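Local atomic coordinates of tRNA (Adenine(22)-N(1))-methyltransferase (Mycoplasma capricolum subsp. capricolum, PDB entry 6QE6), a protein that probably methylates the N1 atom of adenine 22 in tRNA, with S-adenosylmethionine as methyl donor, and binds S-adenosylhomocysteine, the product of that cofactor. Residues Q118-I123 against I136-S141; E122-D127 against K143-W148; Y154-E159 against D181-L186. All coordinates share one frame; numbering follows the deposited sequence.

Contact 1: residues Q118-I123 against I136-S141; sequences QTILEI and ICSNTS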
loop_
_atom_site.group_PDB
_atom_site.type_symbol
_atom_site.label_atom_id
_atom_site.label_comp_id
_atom_site.label_asym_id
_atom_site.label_seq_id
_atom_site.Cartn_x
_atom_site.Cartn_y
_atom_site.Cartn_z
ATOM N N GLN A 118 1.599 3.410 9.236
ATOM C CA GLN A 118 0.845 3.827 10.412
ATOM C C GLN A 118 -0.433 4.549 10.006
ATOM O O GLN A 118 -1.535 4.162 10.417
ATOM C CB GLN A 118 1.721 4.716 11.283
ATOM C CG GLN A 118 1.568 4.524 12.769
ATOM C CD GLN A 118 2.865 4.830 13.497
ATOM O OE1 GLN A 118 3.610 3.917 13.870
ATOM N NE2 GLN A 118 3.163 6.121 13.662
ATOM N N THR A 119 -0.304 5.579 9.155
ATOM C CA THR A 119 -1.475 6.285 8.629
ATOM C C THR A 119 -2.435 5.332 7.930
ATOM O O THR A 119 -3.657 5.443 8.085
ATOM C CB THR A 119 -1.035 7.371 7.644
ATOM O OG1 THR A 119 0.027 8.136 8.217
ATOM C CG2 THR A 119 -2.210 8.299 7.286
ATOM N N ILE A 120 -1.892 4.400 7.142
ATOM C CA ILE A 120 -2.718 3.501 6.352
ATOM C C ILE A 120 -3.497 2.562 7.259
ATOM O O ILE A 120 -4.700 2.351 7.074
ATOM C CB ILE A 120 -1.846 2.729 5.349
ATOM C CG1 ILE A 120 -1.370 3.662 4.229
ATOM C CG2 ILE A 120 -2.636 1.582 4.769
ATOM C CD1 ILE A 120 -0.259 3.089 3.418
ATOM N N LEU A 121 -2.823 1.990 8.261
ATOM C CA LEU A 121 -3.504 1.101 9.191
ATOM C C LEU A 121 -4.663 1.813 9.879
ATOM O O LEU A 121 -5.740 1.231 10.043
ATOM C CB LEU A 121 -2.509 0.556 10.213
ATOM C CG LEU A 121 -3.030 -0.381 11.310
ATOM C CD1 LEU A 121 -3.541 -1.680 10.717
ATOM C CD2 LEU A 121 -1.930 -0.667 12.334
ATOM N N GLU A 122 -4.472 3.076 10.270
ATOM C CA GLU A 122 -5.552 3.824 10.910
ATOM C C GLU A 122 -6.731 4.027 9.960
ATOM O O GLU A 122 -7.893 3.898 10.361
ATOM C CB GLU A 122 -5.030 5.172 11.416
ATOM C CG GLU A 122 -6.127 6.245 11.651
ATOM C CD GLU A 122 -6.265 7.280 10.484
ATOM O OE1 GLU A 122 -5.225 7.624 9.830
ATOM O OE2 GLU A 122 -7.416 7.761 10.239
ATOM N N ILE A 123 -6.456 4.363 8.698
ATOM C CA ILE A 123 -7.521 4.431 7.700
ATOM C C ILE A 123 -8.264 3.102 7.609
ATOM O O ILE A 123 -9.498 3.070 7.469
ATOM C CB ILE A 123 -6.937 4.849 6.343
ATOM C CG1 ILE A 123 -6.407 6.286 6.443
ATOM C CG2 ILE A 123 -7.977 4.659 5.208
ATOM C CD1 ILE A 123 -5.869 6.828 5.140
ATOM N N ILE A 136 -2.366 -1.172 -1.764
ATOM C CA ILE A 136 -1.670 -0.181 -0.962
ATOM C C ILE A 136 -0.225 -0.067 -1.441
ATOM O O ILE A 136 0.433 -1.072 -1.731
ATOM C CB ILE A 136 -1.750 -0.551 0.529
ATOM C CG1 ILE A 136 -3.210 -0.405 0.993
ATOM C CG2 ILE A 136 -0.771 0.282 1.344
ATOM C CD1 ILE A 136 -3.640 -1.433 2.013
ATOM N N CYS A 137 0.249 1.168 -1.558
ATOM C CA CYS A 137 1.641 1.473 -1.882
ATOM C C CYS A 137 2.176 2.342 -0.745
ATOM O O CYS A 137 2.145 3.572 -0.818
ATOM C CB CYS A 137 1.755 2.166 -3.253
ATOM S SG CYS A 137 3.455 2.431 -3.787
ATOM N N SER A 138 2.655 1.695 0.310
ATOM C CA SER A 138 3.164 2.392 1.486
ATOM C C SER A 138 4.616 2.808 1.289
ATOM O O SER A 138 5.398 2.130 0.613
ATOM C CB SER A 138 3.054 1.501 2.719
ATOM O OG SER A 138 3.417 2.205 3.885
ATOM N N ASN A 139 4.984 3.930 1.896
ATOM C CA ASN A 139 6.376 4.364 1.881
ATOM C C ASN A 139 7.115 3.997 3.163
ATOM O O ASN A 139 8.210 4.514 3.409
ATOM C CB ASN A 139 6.471 5.869 1.610
ATOM C CG ASN A 139 5.673 6.687 2.586
ATOM O OD1 ASN A 139 5.646 6.384 3.784
ATOM N ND2 ASN A 139 5.021 7.746 2.090
ATOM N N THR A 140 6.523 3.142 3.995
ATOM C CA THR A 140 7.227 2.469 5.072
ATOM C C THR A 140 6.859 0.996 5.015
ATOM O O THR A 140 5.822 0.625 4.456
ATOM C CB THR A 140 6.898 3.059 6.459
ATOM O OG1 THR A 140 5.492 2.912 6.754
ATOM C CG2 THR A 140 7.324 4.542 6.532
ATOM N N SER A 141 7.740 0.162 5.569
ATOM C CA SER A 141 7.514 -1.276 5.596
ATOM C C SER A 141 6.166 -1.591 6.240
ATOM O O SER A 141 5.676 -0.847 7.091
ATOM C CB SER A 141 8.643 -1.963 6.353
ATOM O OG SER A 141 8.653 -1.474 7.676
HETATM O O HOH W 1 4.633 4.251 9.191
#
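Ser138 OG, whose carbon CB touches Ile120 CD1, is gripped from several directions. It donates to Thr140 O at 2.9 Å, with the hydroxyl tilted 17° from the carbonyl plane, and is also hydrogen-bonded to the hydroxyl of Ser117; a weak bond to the Leu115 carbonyl can only share the one proton with Thr140 O. The bond to Thr140 O links the last residue of strand 133-138 to the loop that follows, and serine suits the place because its short hydroxyl can reach a carbonyl only two residues on. The apolar half of the contact belongs to Ile120. Its outer branch is extended (CD1 anti to CA, chi2 166°), which carries CD1 from the helix down to the strand. There the methyl lies 3.5 Å from Ile136 CG2 and 3.7 Å from Ser138 CB, meeting two alternate residues on one face of the strand, while Cys137 turns to the other. The two isoleucine side chains run antiparallel past one another. At the start of the helix a water accepts from Gln118 N at 3.1 Å. The same water lies 2.9 Å from Thr140 OG1, which also bonds to Ser117 N, so the loop after the strand supplies partners to amides of the first helical turn. The contact lies within the beta-alpha-beta crossover of strand 109-115, helix 117-124 and strand 133-138, part of a Rossmann-like methyltransferase domain; Ile123, one turn on from Ile120, touches S-adenosylhomocysteine. Branched aliphatic packing thus seats the helix on the sheet, while hydroxyls and a water satisfy the polar groups at its beginning.

Contact 2: residues E122-D127 against K143-W148; sequences EILKND and KNLRLW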
loop_
_atom_site.group_PDB
_atom_site.type_symbol
_atom_site.label_atom_id
_atom_site.label_comp_id
_atom_site.label_asym_id
_atom_site.label_seq_id
_atom_site.Cartn_x
_atom_site.Cartn_y
_atom_site.Cartn_z
ATOM N N GLU A 122 -4.472 3.076 10.270
ATOM C CA GLU A 122 -5.552 3.824 10.910
ATOM C C GLU A 122 -6.731 4.027 9.960
ATOM O O GLU A 122 -7.893 3.898 10.361
ATOM C CB GLU A 122 -5.030 5.172 11.416
ATOM C CG GLU A 122 -6.127 6.245 11.651
ATOM C CD GLU A 122 -6.265 7.280 10.484
ATOM O OE1 GLU A 122 -5.225 7.624 9.830
ATOM O OE2 GLU A 122 -7.416 7.761 10.239
ATOM N N ILE A 123 -6.456 4.363 8.698
ATOM C CA ILE A 123 -7.521 4.431 7.700
ATOM C C ILE A 123 -8.264 3.102 7.609
ATOM O O ILE A 123 -9.498 3.070 7.469
ATOM C CB ILE A 123 -6.937 4.849 6.343
ATOM C CG1 ILE A 123 -6.407 6.286 6.443
ATOM C CG2 ILE A 123 -7.977 4.659 5.208
ATOM C CD1 ILE A 123 -5.869 6.828 5.140
ATOM N N LEU A 124 -7.540 1.982 7.721
ATOM C CA LEU A 124 -8.196 0.686 7.588
ATOM C C LEU A 124 -9.150 0.367 8.740
ATOM O O LEU A 124 -9.977 -0.546 8.599
ATOM C CB LEU A 124 -7.143 -0.414 7.439
ATOM C CG LEU A 124 -6.399 -0.345 6.111
ATOM C CD1 LEU A 124 -5.247 -1.337 6.059
ATOM C CD2 LEU A 124 -7.387 -0.600 4.989
ATOM N N LYS A 125 -9.083 1.102 9.856
ATOM C CA LYS A 125 -10.068 0.909 10.921
ATOM C C LYS A 125 -11.505 1.085 10.420
ATOM O O LYS A 125 -12.433 0.475 10.973
ATOM C CB LYS A 125 -9.795 1.861 12.094
ATOM C CG LYS A 125 -8.462 1.603 12.825
ATOM C CD LYS A 125 -8.223 0.095 13.036
ATOM C CE LYS A 125 -6.770 -0.325 12.729
ATOM N NZ LYS A 125 -5.745 0.170 13.734
ATOM N N ASN A 126 -11.713 1.899 9.381
ATOM C CA ASN A 126 -13.030 2.093 8.788
ATOM C C ASN A 126 -13.244 1.238 7.547
ATOM O O ASN A 126 -13.989 1.636 6.643
ATOM C CB ASN A 126 -13.258 3.560 8.446
ATOM C CG ASN A 126 -13.579 4.377 9.660
ATOM O OD1 ASN A 126 -14.158 3.865 10.609
ATOM N ND2 ASN A 126 -13.193 5.648 9.652
ATOM N N ASP A 127 -12.604 0.072 7.481
ATOM C CA ASP A 127 -12.915 -0.868 6.415
ATOM C C ASP A 127 -14.406 -1.192 6.446
ATOM O O ASP A 127 -15.030 -1.257 7.508
ATOM C CB ASP A 127 -12.064 -2.134 6.568
ATOM C CG ASP A 127 -12.237 -3.122 5.410
ATOM O OD1 ASP A 127 -12.469 -2.698 4.252
ATOM O OD2 ASP A 127 -12.123 -4.342 5.671
ATOM N N LYS A 143 4.719 -4.433 7.861
ATOM C CA LYS A 143 4.460 -5.560 8.757
ATOM C C LYS A 143 3.104 -5.422 9.460
ATOM O O LYS A 143 2.391 -6.408 9.649
ATOM C CB LYS A 143 5.599 -5.688 9.773
ATOM C CG LYS A 143 5.161 -6.209 11.130
ATOM C CD LYS A 143 6.043 -7.346 11.628
ATOM C CE LYS A 143 5.662 -7.758 13.046
ATOM N NZ LYS A 143 6.771 -8.486 13.705
ATOM N N ASN A 144 2.725 -4.204 9.835
ATOM C CA ASN A 144 1.448 -4.008 10.503
ATOM C C ASN A 144 0.276 -4.184 9.537
ATOM O O ASN A 144 -0.805 -4.582 9.962
ATOM C CB ASN A 144 1.421 -2.625 11.179
ATOM C CG ASN A 144 1.804 -1.452 10.194
ATOM O OD1 ASN A 144 2.344 -1.693 9.093
ATOM N ND2 ASN A 144 1.532 -0.190 10.609
ATOM N N LEU A 145 0.464 -3.915 8.240
ATOM C CA LEU A 145 -0.597 -4.176 7.270
ATOM C C LEU A 145 -0.752 -5.666 6.971
ATOM O O LEU A 145 -1.867 -6.123 6.686
ATOM C CB LEU A 145 -0.343 -3.413 5.961
ATOM C CG LEU A 145 -0.128 -1.901 6.081
ATOM C CD1 LEU A 145 -0.130 -1.188 4.717
ATOM C CD2 LEU A 145 -1.179 -1.309 7.024
ATOM N N ARG A 146 0.342 -6.436 7.019
ATOM C CA ARG A 146 0.228 -7.869 6.800
ATOM C C ARG A 146 -0.437 -8.546 7.998
ATOM O O ARG A 146 -1.261 -9.453 7.832
ATOM C CB ARG A 146 1.612 -8.460 6.505
ATOM C CG ARG A 146 2.114 -8.146 5.082
ATOM C CD ARG A 146 3.390 -8.904 4.672
ATOM N NE ARG A 146 4.506 -8.357 5.407
ATOM C CZ ARG A 146 5.479 -7.610 4.896
ATOM N NH1 ARG A 146 5.537 -7.325 3.600
ATOM N NH2 ARG A 146 6.415 -7.164 5.710
ATOM N N LEU A 147 -0.106 -8.093 9.210
ATOM C CA LEU A 147 -0.765 -8.580 10.416
ATOM C C LEU A 147 -2.260 -8.319 10.356
ATOM O O LEU A 147 -3.072 -9.175 10.722
ATOM C CB LEU A 147 -0.160 -7.881 11.633
ATOM C CG LEU A 147 0.015 -8.579 12.983
ATOM C CD1 LEU A 147 0.239 -10.085 12.830
ATOM C CD2 LEU A 147 1.207 -7.935 13.698
ATOM N N TRP A 148 -2.629 -7.123 9.909
ATOM C CA TRP A 148 -4.023 -6.783 9.713
ATOM C C TRP A 148 -4.698 -7.759 8.756
ATOM O O TRP A 148 -5.745 -8.333 9.079
ATOM C CB TRP A 148 -4.125 -5.354 9.198
ATOM C CG TRP A 148 -5.520 -4.907 9.033
ATOM C CD1 TRP A 148 -6.353 -4.449 10.010
ATOM C CD2 TRP A 148 -6.269 -4.876 7.813
ATOM N NE1 TRP A 148 -7.579 -4.131 9.472
ATOM C CE2 TRP A 148 -7.556 -4.386 8.125
ATOM C CE3 TRP A 148 -5.982 -5.214 6.489
ATOM C CZ2 TRP A 148 -8.551 -4.204 7.151
ATOM C CZ3 TRP A 148 -6.972 -5.042 5.526
ATOM C CH2 TRP A 148 -8.245 -4.543 5.868
HETATM O O HOH W 2 -9.928 -2.692 10.411
#
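Leu124 and Trp148 mark the closest approach of the two backbones, with CA atoms 8.8 Å apart. Leu124 opens a type I beta turn closed by Asp127 N bonding to Leu124 O at 2.9 Å, whereas 143-148 is regular helix. The gap suits a large side chain, and Trp148 fills it, with CG anti to the backbone N (chi1 -177°) so that the indole extends toward the turn. Leu124 CD1 lies over one indole face, 4.0 Å from the centroid of the six-membered ring and 12° off its normal: a CH-pi contact. Its CB and CD2 also approach the benzene part of the indole, so much of the leucine is spread across the ring. One turn before Trp148, on the same helix, Leu145 CD2 meets the same Leu124 CD1 at 4.2 Å. Asp127 comes instead to the indole edge, where OD2 is 3.9 Å from Trp148 CZ2 and the carboxylate is turned 67° from the ring plane; Tyr134 OH and Lys176 hold its OD1. In the plane of the indole, a water accepts from Trp148 NE1 at 2.9 Å and donates to Leu124 O, so the buried N-H is satisfied without a direct bond between the segments. Helices 117-124 and 143-151 thus pack beside each other on the sheet: Leu124 rests on Tyr134 and Leu145 on Ile136 of strand 133-138, Trp148 on Ile174 of strand 168-175.

Contact 3: residues Y154-E159 against D181-L186; sequences YLIKYE and DHLEEL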
loop_
_atom_site.group_PDB
_atom_site.type_symbol
_atom_site.label_atom_id
_atom_site.label_comp_id
_atom_site.label_asym_id
_atom_site.label_seq_id
_atom_site.Cartn_x
_atom_site.Cartn_y
_atom_site.Cartn_z
ATOM N N TYR A 154 -7.815 -12.234 5.463
ATOM C CA TYR A 154 -7.838 -11.759 4.088
ATOM C C TYR A 154 -6.592 -12.250 3.353
ATOM O O TYR A 154 -5.497 -12.299 3.918
ATOM C CB TYR A 154 -7.888 -10.227 4.038
ATOM C CG TYR A 154 -9.071 -9.577 4.722
ATOM C CD1 TYR A 154 -10.315 -10.213 4.787
ATOM C CD2 TYR A 154 -8.953 -8.304 5.282
ATOM C CE1 TYR A 154 -11.405 -9.602 5.407
ATOM C CE2 TYR A 154 -10.042 -7.677 5.906
ATOM C CZ TYR A 154 -11.259 -8.328 5.966
ATOM O OH TYR A 154 -12.322 -7.704 6.588
ATOM N N LEU A 155 -6.766 -12.586 2.083
ATOM C CA LEU A 155 -5.646 -12.938 1.236
ATOM C C LEU A 155 -4.756 -11.723 0.971
ATOM O O LEU A 155 -5.242 -10.619 0.694
ATOM C CB LEU A 155 -6.157 -13.506 -0.078
ATOM C CG LEU A 155 -5.066 -13.842 -1.090
ATOM C CD1 LEU A 155 -4.068 -14.854 -0.515
ATOM C CD2 LEU A 155 -5.704 -14.351 -2.380
ATOM N N ILE A 156 -3.446 -11.931 1.076
ATOM C CA ILE A 156 -2.463 -11.020 0.506
ATOM C C ILE A 156 -2.172 -11.548 -0.900
ATOM O O ILE A 156 -1.396 -12.491 -1.083
ATOM C CB ILE A 156 -1.211 -10.927 1.385
ATOM C CG1 ILE A 156 -1.596 -10.343 2.744
ATOM C CG2 ILE A 156 -0.177 -10.034 0.751
ATOM C CD1 ILE A 156 -0.524 -10.458 3.818
ATOM N N LYS A 157 -2.834 -10.961 -1.902
ATOM C CA LYS A 157 -2.764 -11.499 -3.252
ATOM C C LYS A 157 -1.440 -11.192 -3.944
ATOM O O LYS A 157 -0.994 -11.970 -4.796
ATOM C CB LYS A 157 -3.907 -10.951 -4.104
ATOM C CG LYS A 157 -3.899 -11.451 -5.538
ATOM C CD LYS A 157 -5.247 -11.238 -6.213
ATOM C CE LYS A 157 -5.188 -11.483 -7.732
ATOM N NZ LYS A 157 -6.392 -10.916 -8.466
ATOM N N TYR A 158 -0.823 -10.057 -3.635
ATOM C CA TYR A 158 0.370 -9.638 -4.350
ATOM C C TYR A 158 1.152 -8.657 -3.490
ATOM O O TYR A 158 0.571 -7.794 -2.823
ATOM C CB TYR A 158 0.037 -9.002 -5.705
ATOM C CG TYR A 158 1.255 -8.618 -6.501
ATOM C CD1 TYR A 158 2.111 -9.591 -6.998
ATOM C CD2 TYR A 158 1.573 -7.279 -6.728
ATOM C CE1 TYR A 158 3.234 -9.253 -7.714
ATOM C CE2 TYR A 158 2.722 -6.910 -7.443
ATOM C CZ TYR A 158 3.543 -7.909 -7.948
ATOM O OH TYR A 158 4.672 -7.595 -8.679
ATOM N N GLU A 159 2.470 -8.818 -3.507
ATOM C CA GLU A 159 3.382 -7.870 -2.903
ATOM C C GLU A 159 4.526 -7.657 -3.862
ATOM O O GLU A 159 4.844 -8.530 -4.676
ATOM C CB GLU A 159 3.956 -8.343 -1.576
ATOM C CG GLU A 159 2.955 -8.640 -0.517
ATOM C CD GLU A 159 3.636 -8.891 0.825
ATOM O OE1 GLU A 159 3.599 -10.048 1.325
ATOM O OE2 GLU A 159 4.220 -7.919 1.367
ATOM N N ASP A 181 -3.380 -16.686 3.381
ATOM C CA ASP A 181 -2.406 -17.757 3.436
ATOM C C ASP A 181 -1.836 -17.851 4.846
ATOM O O ASP A 181 -1.838 -16.882 5.613
ATOM C CB ASP A 181 -1.286 -17.529 2.424
ATOM C CG ASP A 181 -1.713 -17.865 1.007
ATOM O OD1 ASP A 181 -2.818 -18.448 0.827
ATOM O OD2 ASP A 181 -0.942 -17.554 0.076
ATOM N N HIS A 182 -1.346 -19.049 5.183
ATOM C CA HIS A 182 -0.828 -19.361 6.521
ATOM C C HIS A 182 0.626 -18.896 6.634
ATOM O O HIS A 182 1.579 -19.682 6.626
ATOM C CB HIS A 182 -0.990 -20.853 6.803
ATOM C CG HIS A 182 -2.412 -21.263 7.036
ATOM N ND1 HIS A 182 -2.767 -22.518 7.482
ATOM C CD2 HIS A 182 -3.569 -20.566 6.916
ATOM C CE1 HIS A 182 -4.081 -22.583 7.606
ATOM N NE2 HIS A 182 -4.591 -21.410 7.278
ATOM N N LEU A 183 0.786 -17.579 6.774
ATOM C CA LEU A 183 2.104 -16.956 6.752
ATOM C C LEU A 183 2.941 -17.331 7.977
ATOM O O LEU A 183 2.483 -17.235 9.121
ATOM C CB LEU A 183 1.954 -15.440 6.675
ATOM C CG LEU A 183 1.439 -14.894 5.345
ATOM C CD1 LEU A 183 1.917 -13.463 5.123
ATOM C CD2 LEU A 183 1.878 -15.787 4.201
ATOM N N GLU A 184 4.186 -17.728 7.733
ATOM C CA GLU A 184 5.162 -17.851 8.805
ATOM C C GLU A 184 5.433 -16.483 9.432
ATOM O O GLU A 184 5.133 -15.434 8.850
ATOM C CB GLU A 184 6.451 -18.464 8.273
ATOM C CG GLU A 184 6.290 -19.924 7.891
ATOM C CD GLU A 184 7.164 -20.331 6.708
ATOM O OE1 GLU A 184 6.740 -21.210 5.922
ATOM O OE2 GLU A 184 8.275 -19.776 6.557
ATOM N N GLU A 185 5.993 -16.492 10.645
ATOM C CA GLU A 185 6.150 -15.218 11.332
ATOM C C GLU A 185 7.197 -14.355 10.650
ATOM O O GLU A 185 7.071 -13.127 10.653
ATOM C CB GLU A 185 6.495 -15.415 12.807
ATOM C CG GLU A 185 7.929 -15.791 13.094
ATOM C CD GLU A 185 8.451 -15.171 14.396
ATOM O OE1 GLU A 185 9.419 -14.359 14.356
ATOM O OE2 GLU A 185 7.871 -15.492 15.459
ATOM N N LEU A 186 8.213 -14.967 10.030
ATOM C CA LEU A 186 9.162 -14.166 9.256
ATOM C C LEU A 186 8.489 -13.544 8.038
ATOM O O LEU A 186 8.848 -12.435 7.640
ATOM C CB LEU A 186 10.368 -15.002 8.816
ATOM C CG LEU A 186 11.576 -15.072 9.741
ATOM C CD1 LEU A 186 12.786 -15.636 8.993
ATOM C CD2 LEU A 186 11.892 -13.713 10.333
HETATM O O HOH W 3 -2.205 -14.010 2.620
#
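Strand 155-163 is the outermost strand at one end of the sheet, and Leu155 and Ile156 of this strand meet Asp181 and Leu183 of the linker that leads into helix 185-190. On its inner side the strand pairs with 168-175, where Lys157 and Tyr158 both face Glu173 in a classic beta bulge. Toward the linker a water takes the place of direct pairing, accepting from Ile156 N at 2.9 Å and from Asp181 N at 3.0 Å. Leu155 and Asp181 run alongside each other. Leu155 CD1 stands over the flat side of the Asp181 carboxylate, 4.0 Å from Asp181 OD1 and nearly as close to its CG and OD2. An inverse gamma turn centred on His182, with a weak bond from Leu183 N to Asp181 O, then brings Leu183 back toward the strand. Leu183 reaches Ile156 roughly at right angles to it, Leu183 CD1 touching Ile156 CD1 at 4.1 Å. Next comes Glu184, the N-cap residue of the helix, whose backbone N is bonded by the Glu187 carboxylate. Residue types follow depth: Ile156, the buried residue, also packs on Ile172, the two leucines are partly exposed, and Asp181 stays at the solvent-exposed margin. With no direct hydrogen bond between the segments, the contact depends on sparse methyl packing and one shared water, which gives two backbone N-H groups an acceptor.

Contacts 1 and 2 are buried and share helix 117-124, which packs on both strand 133-138 and helix 143-151. They merge through Leu145, whose CD1 lies 3.7 Å from both Ile136 CG2 and Ile120 CG2. Contact 3 is further out, about 17 Å from contact 1 between centres and away from the cofactor, at the sheet's last strand. It is tied to contact 2 by a salt bridge, Arg146 NH1 to Glu159 OE2 at 2.7 Å, and by Tyr154 set edge-to-face against Trp148. Each contact has a bridging water, but their chemistry differs: aliphatic packing with serine and threonine hydroxyls in contact 1, an aromatic face in contact 2, a solvent-facing carboxylate in contact 3.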